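Local coordinates for protein pelota homolog (Archaeoglobus fulgidus, PDB 3OBY), which probably recognises stalled ribosomes and acts in their release and in the breakdown of damaged mRNA, with endoribonuclease activity probably residing in its Sm-fold N-terminal domain, at residues A[175-180]-A[198-203]; A[130-135]-A[143-148]. All blocks are in the same frame, centred on the assembly; numbering follows the deposited sequence.

Contact 1 of 2, residues A[175-180]-A[198-203]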
ATOM      1  N   GLU A 175     -13.843 -30.744  -6.471  1.00 63.76           N
ATOM      2  CA  GLU A 175     -12.463 -31.212  -6.569  1.00 67.08           C
ATOM      3  C   GLU A 175     -11.484 -30.046  -6.609  1.00 62.62           C
ATOM      4  O   GLU A 175     -10.442 -30.083  -5.954  1.00 55.01           O
ATOM      5  CB  GLU A 175     -12.287 -32.082  -7.815  1.00 81.99           C
ATOM      6  CG  GLU A 175     -13.031 -33.408  -7.757  1.00103.07           C
ATOM      7  CD  GLU A 175     -12.874 -34.222  -9.026  1.00117.75           C
ATOM      8  OE1 GLU A 175     -12.222 -33.730  -9.972  1.00129.56           O
ATOM      9  OE2 GLU A 175     -13.404 -35.352  -9.081  1.00122.71           O
ATOM     10  N   VAL A 176     -11.821 -29.015  -7.381  1.00 55.05           N
ATOM     11  CA  VAL A 176     -10.970 -27.835  -7.489  1.00 43.98           C
ATOM     12  C   VAL A 176     -10.878 -27.168  -6.125  1.00 40.07           C
ATOM     13  O   VAL A 176      -9.784 -26.859  -5.640  1.00 33.03           O
ATOM     14  CB  VAL A 176     -11.550 -26.807  -8.489  1.00 41.29           C
ATOM     15  CG1 VAL A 176     -10.655 -25.578  -8.556  1.00 39.04           C
ATOM     16  CG2 VAL A 176     -11.685 -27.434  -9.860  1.00 48.96           C
ATOM     17  N   ALA A 177     -12.037 -26.957  -5.513  1.00 34.91           N
ATOM     18  CA  ALA A 177     -12.111 -26.320  -4.212  1.00 39.69           C
ATOM     19  C   ALA A 177     -11.286 -27.051  -3.160  1.00 43.12           C
ATOM     20  O   ALA A 177     -10.630 -26.425  -2.328  1.00 45.29           O
ATOM     21  CB  ALA A 177     -13.568 -26.237  -3.760  1.00 41.04           C
ATOM     22  N   ALA A 178     -11.305 -28.379  -3.204  1.00 47.07           N
ATOM     23  CA  ALA A 178     -10.596 -29.184  -2.205  1.00 55.16           C
ATOM     24  C   ALA A 178      -9.096 -29.001  -2.367  1.00 52.42           C
ATOM     25  O   ALA A 178      -8.336 -28.998  -1.371  1.00 47.13           O
ATOM     26  CB  ALA A 178     -10.943 -30.648  -2.382  1.00 59.05           C
ATOM     27  N   LYS A 179      -8.648 -28.841  -3.595  1.00 57.30           N
ATOM     28  CA  LYS A 179      -7.232 -28.701  -3.684  1.00 63.89           C
ATOM     29  C   LYS A 179      -6.869 -27.234  -3.445  1.00 65.78           C
ATOM     30  O   LYS A 179      -5.765 -26.958  -2.929  1.00 65.42           O
ATOM     31  CB  LYS A 179      -6.807 -29.367  -4.983  1.00 63.97           C
ATOM     32  CG  LYS A 179      -7.553 -28.895  -6.171  1.00 82.10           C
ATOM     33  CD  LYS A 179      -7.010 -29.550  -7.421  1.00 93.68           C
ATOM     34  CE  LYS A 179      -7.352 -31.020  -7.486  1.00 97.48           C
ATOM     35  NZ  LYS A 179      -6.840 -31.645  -8.726  1.00102.54           N
ATOM     36  N   LEU A 180      -7.712 -26.290  -3.819  1.00 55.85           N
ATOM     37  CA  LEU A 180      -7.324 -24.948  -3.463  1.00 48.84           C
ATOM     38  C   LEU A 180      -7.180 -24.906  -1.901  1.00 50.47           C
ATOM     39  O   LEU A 180      -6.250 -24.312  -1.334  1.00 53.24           O
ATOM     40  CB  LEU A 180      -8.402 -23.991  -3.859  1.00 34.98           C
ATOM     41  CG  LEU A 180      -8.554 -23.613  -5.325  1.00 32.14           C
ATOM     42  CD1 LEU A 180      -9.821 -22.797  -5.489  1.00 31.97           C
ATOM     43  CD2 LEU A 180      -7.347 -22.805  -5.785  1.00  7.61           C
ATOM     44  N   ASN A 198     -18.017 -17.578 -12.166  1.00 38.29           N
ATOM     45  CA  ASN A 198     -19.111 -17.071 -11.357  1.00 38.83           C
ATOM     46  C   ASN A 198     -19.747 -18.188 -10.532  1.00 39.77           C
ATOM     47  O   ASN A 198     -19.755 -18.131  -9.301  1.00 36.58           O
ATOM     48  CB  ASN A 198     -20.150 -16.405 -12.260  1.00 26.55           C
ATOM     49  CG  ASN A 198     -19.563 -15.267 -13.071  1.00 22.54           C
ATOM     50  OD1 ASN A 198     -19.097 -14.272 -12.517  1.00 29.27           O
ATOM     51  ND2 ASN A 198     -19.580 -15.409 -14.391  1.00 43.75           N
ATOM     52  N   ASP A 199     -20.264 -19.211 -11.203  1.00 45.15           N
ATOM     53  CA  ASP A 199     -20.896 -20.316 -10.491  1.00 52.78           C
ATOM     54  C   ASP A 199     -19.952 -20.953  -9.475  1.00 51.31           C
ATOM     55  O   ASP A 199     -20.392 -21.424  -8.427  1.00 50.22           O
ATOM     56  CB  ASP A 199     -21.388 -21.385 -11.472  1.00 57.97           C
ATOM     57  CG  ASP A 199     -22.338 -20.827 -12.518  1.00 63.25           C
ATOM     58  OD1 ASP A 199     -23.050 -19.839 -12.223  1.00 56.14           O
ATOM     59  OD2 ASP A 199     -22.378 -21.388 -13.633  1.00 57.19           O
ATOM     60  N   PHE A 200     -18.657 -20.965  -9.783  1.00 51.55           N
ATOM     61  CA  PHE A 200     -17.669 -21.548  -8.878  1.00 37.99           C
ATOM     62  C   PHE A 200     -17.649 -20.766  -7.565  1.00 33.97           C
ATOM     63  O   PHE A 200     -17.689 -21.353  -6.481  1.00 24.34           O
ATOM     64  CB  PHE A 200     -16.276 -21.537  -9.525  1.00 28.03           C
ATOM     65  CG  PHE A 200     -15.215 -22.203  -8.692  1.00 31.94           C
ATOM     66  CD1 PHE A 200     -15.255 -23.575  -8.455  1.00 31.48           C
ATOM     67  CD2 PHE A 200     -14.198 -21.451  -8.103  1.00 29.00           C
ATOM     68  CE1 PHE A 200     -14.295 -24.189  -7.641  1.00 36.14           C
ATOM     69  CE2 PHE A 200     -13.239 -22.055  -7.289  1.00 23.96           C
ATOM     70  CZ  PHE A 200     -13.289 -23.425  -7.055  1.00 29.94           C
ATOM     71  N   LEU A 201     -17.593 -19.441  -7.663  1.00 33.66           N
ATOM     72  CA  LEU A 201     -17.579 -18.601  -6.473  1.00 46.05           C
ATOM     73  C   LEU A 201     -18.822 -18.884  -5.630  1.00 55.53           C
ATOM     74  O   LEU A 201     -18.729 -19.019  -4.408  1.00 57.45           O
ATOM     75  CB  LEU A 201     -17.516 -17.116  -6.859  1.00 38.42           C
ATOM     76  CG  LEU A 201     -17.628 -16.079  -5.729  1.00 37.09           C
ATOM     77  CD1 LEU A 201     -16.646 -16.391  -4.614  1.00 39.84           C
ATOM     78  CD2 LEU A 201     -17.374 -14.690  -6.283  1.00 25.01           C
ATOM     79  N   ASP A 202     -19.982 -18.981  -6.278  1.00 59.41           N
ATOM     80  CA  ASP A 202     -21.214 -19.278  -5.550  1.00 58.38           C
ATOM     81  C   ASP A 202     -21.022 -20.615  -4.844  1.00 47.09           C
ATOM     82  O   ASP A 202     -21.416 -20.779  -3.690  1.00 53.02           O
ATOM     83  CB  ASP A 202     -22.424 -19.360  -6.494  1.00 70.32           C
ATOM     84  CG  ASP A 202     -22.907 -17.991  -6.960  1.00 70.94           C
ATOM     85  OD1 ASP A 202     -22.875 -17.034  -6.157  1.00 69.45           O
ATOM     86  OD2 ASP A 202     -23.339 -17.878  -8.127  1.00 61.72           O
ATOM     87  N   PHE A 203     -20.407 -21.564  -5.547  1.00 34.35           N
ATOM     88  CA  PHE A 203     -20.136 -22.880  -4.985  1.00 27.04           C
ATOM     89  C   PHE A 203     -19.288 -22.727  -3.726  1.00 33.09           C
ATOM     90  O   PHE A 203     -19.470 -23.453  -2.748  1.00 33.42           O
ATOM     91  CB  PHE A 203     -19.379 -23.749  -5.990  1.00 18.00           C
ATOM     92  CG  PHE A 203     -18.959 -25.088  -5.438  1.00 25.32           C
ATOM     93  CD1 PHE A 203     -19.863 -26.143  -5.363  1.00 36.99           C
ATOM     94  CD2 PHE A 203     -17.667 -25.285  -4.963  1.00 25.39           C
ATOM     95  CE1 PHE A 203     -19.487 -27.374  -4.824  1.00 43.26           C
ATOM     96  CE2 PHE A 203     -17.280 -26.512  -4.421  1.00 35.80           C
ATOM     97  CZ  PHE A 203     -18.194 -27.556  -4.351  1.00 46.87           C
TER

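Contact 2 of 2, residues A[130-135]-A[143-148]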
ATOM      1  N   GLU A 130      -0.235 -14.212   0.581  1.00 16.53           N
ATOM      2  CA  GLU A 130      -0.112 -15.320  -0.352  1.00 13.90           C
ATOM      3  C   GLU A 130      -1.328 -15.274  -1.272  1.00 14.45           C
ATOM      4  O   GLU A 130      -2.465 -15.458  -0.825  1.00 21.31           O
ATOM      5  CB  GLU A 130      -0.068 -16.658   0.398  1.00 16.01           C
ATOM      6  CG  GLU A 130       0.163 -17.870  -0.499  1.00 19.30           C
ATOM      7  CD  GLU A 130       1.634 -18.138  -0.785  1.00 32.79           C
ATOM      8  OE1 GLU A 130       2.373 -17.193  -1.149  1.00 39.59           O
ATOM      9  OE2 GLU A 130       2.046 -19.309  -0.646  1.00 13.31           O
ATOM     10  N   ILE A 131      -1.078 -15.029  -2.555  1.00  8.58           N
ATOM     11  CA  ILE A 131      -2.145 -14.937  -3.547  1.00 13.42           C
ATOM     12  C   ILE A 131      -2.208 -16.125  -4.514  1.00 20.41           C
ATOM     13  O   ILE A 131      -1.196 -16.538  -5.079  1.00 17.45           O
ATOM     14  CB  ILE A 131      -1.996 -13.650  -4.406  1.00  9.22           C
ATOM     15  CG1 ILE A 131      -1.905 -12.410  -3.517  1.00  1.99           C
ATOM     16  CG2 ILE A 131      -3.175 -13.522  -5.338  1.00  1.00           C
ATOM     17  CD1 ILE A 131      -3.061 -12.267  -2.564  1.00 39.61           C
ATOM     18  N   VAL A 132      -3.405 -16.662  -4.711  1.00 22.07           N
ATOM     19  CA  VAL A 132      -3.595 -17.769  -5.639  1.00 25.37           C
ATOM     20  C   VAL A 132      -4.538 -17.363  -6.768  1.00 26.80           C
ATOM     21  O   VAL A 132      -5.595 -16.782  -6.538  1.00 30.36           O
ATOM     22  CB  VAL A 132      -4.176 -19.026  -4.945  1.00 27.28           C
ATOM     23  CG1 VAL A 132      -4.596 -20.053  -5.998  1.00 15.11           C
ATOM     24  CG2 VAL A 132      -3.138 -19.634  -4.018  1.00 18.65           C
ATOM     25  N   MET A 133      -4.140 -17.671  -7.993  1.00 26.39           N
ATOM     26  CA  MET A 133      -4.947 -17.349  -9.151  1.00 24.29           C
ATOM     27  C   MET A 133      -5.515 -18.626  -9.750  1.00 35.83           C
ATOM     28  O   MET A 133      -4.802 -19.617  -9.916  1.00 40.67           O
ATOM     29  CB  MET A 133      -4.106 -16.613 -10.188  1.00 25.70           C
ATOM     30  CG  MET A 133      -3.886 -15.150  -9.879  1.00 20.52           C
ATOM     31  SD  MET A 133      -2.798 -14.401 -11.080  1.00 32.71           S
ATOM     32  CE  MET A 133      -1.692 -13.427 -10.007  1.00  4.87           C
ATOM     33  N   LEU A 134      -6.804 -18.593 -10.068  1.00 36.77           N
ATOM     34  CA  LEU A 134      -7.492 -19.740 -10.644  1.00 22.06           C
ATOM     35  C   LEU A 134      -8.276 -19.369 -11.888  1.00 22.09           C
ATOM     36  O   LEU A 134      -9.231 -18.594 -11.823  1.00 33.24           O
ATOM     37  CB  LEU A 134      -8.460 -20.341  -9.631  1.00 18.95           C
ATOM     38  CG  LEU A 134      -9.421 -21.374 -10.227  1.00 17.54           C
ATOM     39  CD1 LEU A 134      -8.698 -22.697 -10.358  1.00 27.26           C
ATOM     40  CD2 LEU A 134     -10.645 -21.534  -9.343  1.00 19.87           C
ATOM     41  N   THR A 135      -7.869 -19.920 -13.022  1.00 26.20           N
ATOM     42  CA  THR A 135      -8.576 -19.672 -14.270  1.00 26.86           C
ATOM     43  C   THR A 135      -9.441 -20.905 -14.462  1.00 26.93           C
ATOM     44  O   THR A 135      -8.955 -22.028 -14.342  1.00 24.84           O
ATOM     45  CB  THR A 135      -7.609 -19.531 -15.446  1.00 31.29           C
ATOM     46  OG1 THR A 135      -6.679 -20.620 -15.434  1.00 38.71           O
ATOM     47  CG2 THR A 135      -6.859 -18.215 -15.353  1.00 23.89           C
ATOM     48  N   ALA A 143      -4.536 -23.515 -11.565  1.00 41.92           N
ATOM     49  CA  ALA A 143      -4.243 -22.556 -10.522  1.00 42.75           C
ATOM     50  C   ALA A 143      -2.749 -22.369 -10.352  1.00 46.68           C
ATOM     51  O   ALA A 143      -1.962 -23.293 -10.546  1.00 47.89           O
ATOM     52  CB  ALA A 143      -4.860 -23.005  -9.214  1.00 47.64           C
ATOM     53  N   GLY A 144      -2.375 -21.153  -9.993  1.00 46.02           N
ATOM     54  CA  GLY A 144      -0.985 -20.830  -9.777  1.00 38.16           C
ATOM     55  C   GLY A 144      -0.909 -19.900  -8.586  1.00 39.79           C
ATOM     56  O   GLY A 144      -1.900 -19.273  -8.210  1.00 41.06           O
ATOM     57  N   VAL A 145       0.263 -19.827  -7.976  1.00 33.66           N
ATOM     58  CA  VAL A 145       0.467 -18.959  -6.837  1.00 28.58           C
ATOM     59  C   VAL A 145       1.449 -17.892  -7.290  1.00 33.24           C
ATOM     60  O   VAL A 145       2.271 -18.134  -8.172  1.00 32.95           O
ATOM     61  CB  VAL A 145       1.043 -19.735  -5.631  1.00 30.29           C
ATOM     62  CG1 VAL A 145       2.389 -20.350  -6.002  1.00 26.18           C
ATOM     63  CG2 VAL A 145       1.174 -18.804  -4.423  1.00 16.88           C
ATOM     64  N   LEU A 146       1.349 -16.708  -6.701  1.00 29.84           N
ATOM     65  CA  LEU A 146       2.233 -15.619  -7.068  1.00 24.55           C
ATOM     66  C   LEU A 146       3.580 -15.793  -6.371  1.00 28.17           C
ATOM     67  O   LEU A 146       3.654 -16.153  -5.198  1.00 24.55           O
ATOM     68  CB  LEU A 146       1.600 -14.278  -6.688  1.00 23.95           C
ATOM     69  CG  LEU A 146       2.321 -13.023  -7.183  1.00 21.53           C
ATOM     70  CD1 LEU A 146       2.350 -13.027  -8.710  1.00 27.30           C
ATOM     71  CD2 LEU A 146       1.608 -11.783  -6.659  1.00 18.36           C
ATOM     72  N   ARG A 147       4.645 -15.554  -7.122  1.00 23.89           N
ATOM     73  CA  ARG A 147       5.996 -15.669  -6.604  1.00 19.10           C
ATOM     74  C   ARG A 147       6.781 -14.519  -7.214  1.00 19.82           C
ATOM     75  O   ARG A 147       6.275 -13.830  -8.099  1.00 31.65           O
ATOM     76  CB  ARG A 147       6.589 -17.021  -7.001  1.00 19.88           C
ATOM     77  CG  ARG A 147       5.981 -18.192  -6.239  1.00 30.07           C
ATOM     78  CD  ARG A 147       6.560 -18.286  -4.835  1.00 37.15           C
ATOM     79  NE  ARG A 147       5.850 -19.247  -3.993  1.00 54.28           N
ATOM     80  CZ  ARG A 147       4.822 -18.943  -3.208  1.00 48.21           C
ATOM     81  NH1 ARG A 147       4.376 -17.697  -3.147  1.00 60.92           N
ATOM     82  NH2 ARG A 147       4.243 -19.887  -2.480  1.00 49.56           N
ATOM     83  N   GLN A 148       8.003 -14.297  -6.749  1.00 18.97           N
ATOM     84  CA  GLN A 148       8.807 -13.195  -7.265  1.00 27.75           C
ATOM     85  C   GLN A 148       8.930 -13.162  -8.787  1.00 29.40           C
ATOM     86  O   GLN A 148       8.830 -12.096  -9.391  1.00 29.47           O
ATOM     87  CB  GLN A 148      10.213 -13.226  -6.660  1.00 21.59           C
ATOM     88  CG  GLN A 148      10.249 -13.350  -5.155  1.00 24.50           C
ATOM     89  CD  GLN A 148      11.641 -13.130  -4.592  1.00 37.43           C
ATOM     90  OE1 GLN A 148      11.906 -13.423  -3.425  1.00 44.61           O
ATOM     91  NE2 GLN A 148      12.537 -12.603  -5.421  1.00 35.12           N
TER
HETATM   92  O   HOH W   1       1.578 -15.363  -3.013  1.00 33.61           O

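Contact 1 of 2, residues A[175-180]-A[198-203]
V176 meets the far end of the F200 ring, its CG1 lying 3.7 Å from F200 CZ in an oblique approach while its CB rests near CE1. The residue suits this place because its compact branched side chain sets CG1, anti to the backbone N (chi1 179°), against the ring. A177, one residue on, has its CA 8.7 Å from the CA of F200, the nearest CA pair between 175-180 and 198-203. Its single methyl takes little room and sits in the plane of the F203 ring, at the edge, with CB 3.8 Å from F203 CE2. A turn after V176, L180 comes at F200 from the opposite direction, and its CD1 reaches the ring edge 3.9 Å from CZ. The axes of 175-180 and 198-203 come within 11.2 Å and cross at -63°, a spacing bridged by F200 and F203, which reach out to V176, A177 and L180. Beyond the pair, F173 packs edge-to-face with F200, and L134 of strand 131-137 also touches that ring. No hydrogen bond or ion pair joins the two segments, so this contact within eRF1 domain 2 rests on apolar packing, with the neighbouring sheet sharing in it.

Contact 2 of 2, residues A[130-135]-A[143-148]
E130 OE1 is gripped by R147 NH1 at 2.9 Å and by a water that donates to it. The same water accepts from I131 N and donates to L146 O, so it ties the start of one strand to the end of the other. E130 OE2 takes R147 NH2, also at 2.9 Å, which makes an end-on, two-nitrogen salt bridge. Both oxygens are met on their syn sides, and the carboxylate and guanidinium planes lie 26° apart. The glutamate chain is bent at chi2 (85°). Branched V145 serves both partners: its CG2 lies 3.7 Å from E130 CD, while CG1 covers one face of the guanidinium over its centre. With an alanine here instead of E130, the R147 guanidinium is likely to lose its charged mate and the water one of its partners. Further along, M133 and G144 form a hydrogen-bonded antiparallel pair: M133 N gives to G144 O at 2.8 Å and G144 N to M133 O at 2.9 Å. L146 N adds a bond to I131 O. L134 CD1 rests 4.0 Å from A143 CB on the face shared with V132 and V145; M133 lies on the other, against helix 224-233, where G144 sets no side chain beside it. This two-stranded beta hairpin is thus joined through its backbone, with an ion pair closing the end away from its turn.

The hairpin of contact 2 comes earlier in the chain than the helices of contact 1, and their centres lie about 15 Å apart within one alpha/beta unit. Strand 131-137, paired in contact 2 with its hairpin partner, also runs parallel to strand 187-191, which lies between the two helices of contact 1 in sequence. The helices pack on the sheet face bearing V132 and L134: F200 CE2 comes 3.4 Å from L134 CD2, V176 CG1 3.9 Å from L134 CD1, and L180 CD2 3.9 Å from V132 CG1. L134 thus pairs with A143 in the hairpin and touches F200, V176 and L180 of the helices, so the two contacts form one packed unit of helices and sheet.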